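Side-chain contact in IroE-like serine hydrolase (Shewanella oneidensis, PDB 3GFF), which is a putative serine hydrolase of the esterase D family that probably acts on ester bonds: residues A[156-161]-A[184-189]. Sequence-based numbering, arbitrary orientation.
Sequences RTDRPL and EERVVK
The Schellman motif that ends helix 146-156 is tied to helix 178-189 by a salt bridge between Asp158 and Arg186. Asp158, the C-prime residue of the motif, has the positive phi that turns the chain away from the helix, while Asp158 N and Arg159 N bond back to carbonyls of the last turn of helix 146-156. The side-on edge of the Arg186 guanidinium, NE and NH2, grips a single oxygen of the Asp158 carboxylate: OD1 lies 3.1 Å from NE and 3.2 Å from NH2 of Arg186. OD1 sits almost in the guanidinium plane, yet the two flat groups are turned 65° against each other; NE uses the syn lone pair of OD1, whereas NH2 comes on the same syn side but tilted out of the carboxylate plane. Neither bond is straight, as two donors of one guanidinium converging on a single oxygen require.

Arg186 reaches the loop with CG anti to its backbone N (chi1 -179°) and a bend at chi2. Its aliphatic part passes Arg156 at the end of the helix, with CD 3.3 Å from Arg156 O, and its CB packs against Arg156 CG at 3.8 Å. The guanidinium of Arg156 turns aside to a salt bridge with Glu153. That of Arg186 is further fixed by NH1 bonding to Gly190 O and by a cation-pi contact with Phe192.

This surface contact joins two helices of the alpha/beta-hydrolase fold that flank strand 164-168 in sequence; beyond it, Arg159 pairs with Asp119 and Glu122 of helix 114-132, and Val187 packs on helix 215-230.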
loop_
_atom_site.group_PDB
_atom_site.type_symbol
_atom_site.label_atom_id
_atom_site.label_comp_id
_atom_site.label_asym_id
_atom_site.label_seq_id
_atom_site.Cartn_x
_atom_site.Cartn_y
_atom_site.Cartn_z
ATOM N N ARG A 156 -25.376 11.839 -2.047
ATOM C CA ARG A 156 -26.431 12.604 -2.713
ATOM C C ARG A 156 -27.840 12.372 -2.155
ATOM O O ARG A 156 -28.638 13.327 -2.054
ATOM C CB ARG A 156 -26.467 12.347 -4.237
ATOM C CG ARG A 156 -27.265 13.434 -4.989
ATOM C CD ARG A 156 -27.536 13.071 -6.461
ATOM N NE ARG A 156 -28.554 12.033 -6.544
ATOM C CZ ARG A 156 -29.870 12.242 -6.577
ATOM N NH1 ARG A 156 -30.378 13.469 -6.583
ATOM N NH2 ARG A 156 -30.695 11.204 -6.642
ATOM N N THR A 157 -28.147 11.123 -1.804
ATOM C CA THR A 157 -29.482 10.754 -1.316
ATOM C C THR A 157 -29.609 10.599 0.221
ATOM O O THR A 157 -30.526 9.947 0.723
ATOM C CB THR A 157 -29.938 9.477 -2.039
ATOM O OG1 THR A 157 -29.029 8.408 -1.749
ATOM C CG2 THR A 157 -29.932 9.722 -3.531
ATOM N N ASP A 158 -28.670 11.202 0.943
ATOM C CA ASP A 158 -28.652 11.278 2.406
ATOM C C ASP A 158 -28.800 9.949 3.150
ATOM O O ASP A 158 -29.412 9.907 4.198
ATOM C CB ASP A 158 -29.701 12.297 2.838
ATOM C CG ASP A 158 -29.497 13.642 2.140
ATOM O OD1 ASP A 158 -28.476 13.765 1.450
ATOM O OD2 ASP A 158 -30.332 14.552 2.272
ATOM N N ARG A 159 -28.179 8.888 2.635
ATOM C CA ARG A 159 -28.320 7.571 3.265
ATOM C C ARG A 159 -27.749 7.677 4.664
ATOM O O ARG A 159 -26.605 8.102 4.819
ATOM C CB ARG A 159 -27.595 6.458 2.484
ATOM C CG ARG A 159 -28.029 6.331 1.041
ATOM C CD ARG A 159 -29.559 6.362 0.905
ATOM N NE ARG A 159 -29.988 5.887 -0.405
ATOM C CZ ARG A 159 -30.345 4.625 -0.686
ATOM N NH1 ARG A 159 -30.327 3.677 0.237
ATOM N NH2 ARG A 159 -30.749 4.313 -1.911
ATOM N N PRO A 160 -28.559 7.330 5.684
ATOM C CA PRO A 160 -28.150 7.469 7.092
ATOM C C PRO A 160 -27.098 6.506 7.657
ATOM O O PRO A 160 -26.481 6.827 8.660
ATOM C CB PRO A 160 -29.495 7.385 7.846
ATOM C CG PRO A 160 -30.373 6.605 6.975
ATOM C CD PRO A 160 -29.966 6.884 5.561
ATOM N N LEU A 161 -26.891 5.361 7.008
ATOM C CA LEU A 161 -25.955 4.340 7.450
ATOM C C LEU A 161 -24.485 4.803 7.526
ATOM O O LEU A 161 -23.769 4.459 8.486
ATOM C CB LEU A 161 -25.996 3.151 6.477
ATOM C CG LEU A 161 -25.050 1.970 6.731
ATOM C CD1 LEU A 161 -25.384 1.292 8.091
ATOM C CD2 LEU A 161 -25.064 0.920 5.607
ATOM N N GLU A 184 -24.012 18.233 -8.285
ATOM C CA GLU A 184 -23.754 19.635 -8.044
ATOM C C GLU A 184 -24.953 20.294 -7.333
ATOM O O GLU A 184 -24.766 21.115 -6.452
ATOM C CB GLU A 184 -23.490 20.342 -9.373
ATOM C CG GLU A 184 -22.155 19.988 -10.032
ATOM C CD GLU A 184 -22.033 20.557 -11.435
ATOM O OE1 GLU A 184 -23.060 20.942 -12.023
ATOM O OE2 GLU A 184 -20.922 20.593 -11.965
ATOM N N GLU A 185 -26.170 19.957 -7.761
ATOM C CA GLU A 185 -27.386 20.463 -7.144
ATOM C C GLU A 185 -27.410 20.107 -5.649
ATOM O O GLU A 185 -27.777 20.923 -4.812
ATOM C CB GLU A 185 -28.611 19.902 -7.855
ATOM C CG GLU A 185 -28.769 20.502 -9.228
ATOM C CD GLU A 185 -30.011 20.084 -10.001
ATOM O OE1 GLU A 185 -30.850 19.269 -9.512
ATOM O OE2 GLU A 185 -30.134 20.622 -11.128
ATOM N N ARG A 186 -26.967 18.904 -5.318
ATOM C CA ARG A 186 -26.938 18.475 -3.926
ATOM C C ARG A 186 -25.937 19.283 -3.096
ATOM O O ARG A 186 -26.235 19.635 -1.960
ATOM C CB ARG A 186 -26.620 16.989 -3.828
ATOM C CG ARG A 186 -26.594 16.466 -2.399
ATOM C CD ARG A 186 -27.921 16.511 -1.747
ATOM N NE ARG A 186 -27.877 16.219 -0.304
ATOM C CZ ARG A 186 -27.714 17.134 0.649
ATOM N NH1 ARG A 186 -27.542 18.396 0.308
ATOM N NH2 ARG A 186 -27.725 16.799 1.949
ATOM N N VAL A 187 -24.758 19.534 -3.668
ATOM C CA VAL A 187 -23.669 20.346 -3.058
ATOM C C VAL A 187 -24.156 21.776 -2.711
ATOM O O VAL A 187 -24.070 22.207 -1.555
ATOM C CB VAL A 187 -22.428 20.361 -4.017
ATOM C CG1 VAL A 187 -21.436 21.468 -3.687
ATOM C CG2 VAL A 187 -21.756 19.021 -4.019
ATOM N N VAL A 188 -24.704 22.481 -3.696
ATOM C CA VAL A 188 -25.298 23.823 -3.481
ATOM C C VAL A 188 -26.362 23.840 -2.362
ATOM O O VAL A 188 -26.410 24.767 -1.540
ATOM C CB VAL A 188 -25.957 24.367 -4.769
ATOM C CG1 VAL A 188 -26.877 25.601 -4.473
ATOM C CG2 VAL A 188 -24.893 24.709 -5.803
ATOM N N LYS A 189 -27.209 22.813 -2.355
ATOM C CA LYS A 189 -28.243 22.635 -1.337
ATOM C C LYS A 189 -27.568 22.371 0.024
ATOM O O LYS A 189 -28.087 22.728 1.044
ATOM C CB LYS A 189 -29.172 21.491 -1.762
ATOM C CG LYS A 189 -30.208 21.059 -0.748
ATOM C CD LYS A 189 -31.150 20.039 -1.395
ATOM C CE LYS A 189 -32.395 19.783 -0.547
ATOM N NZ LYS A 189 -33.589 19.493 -1.436
#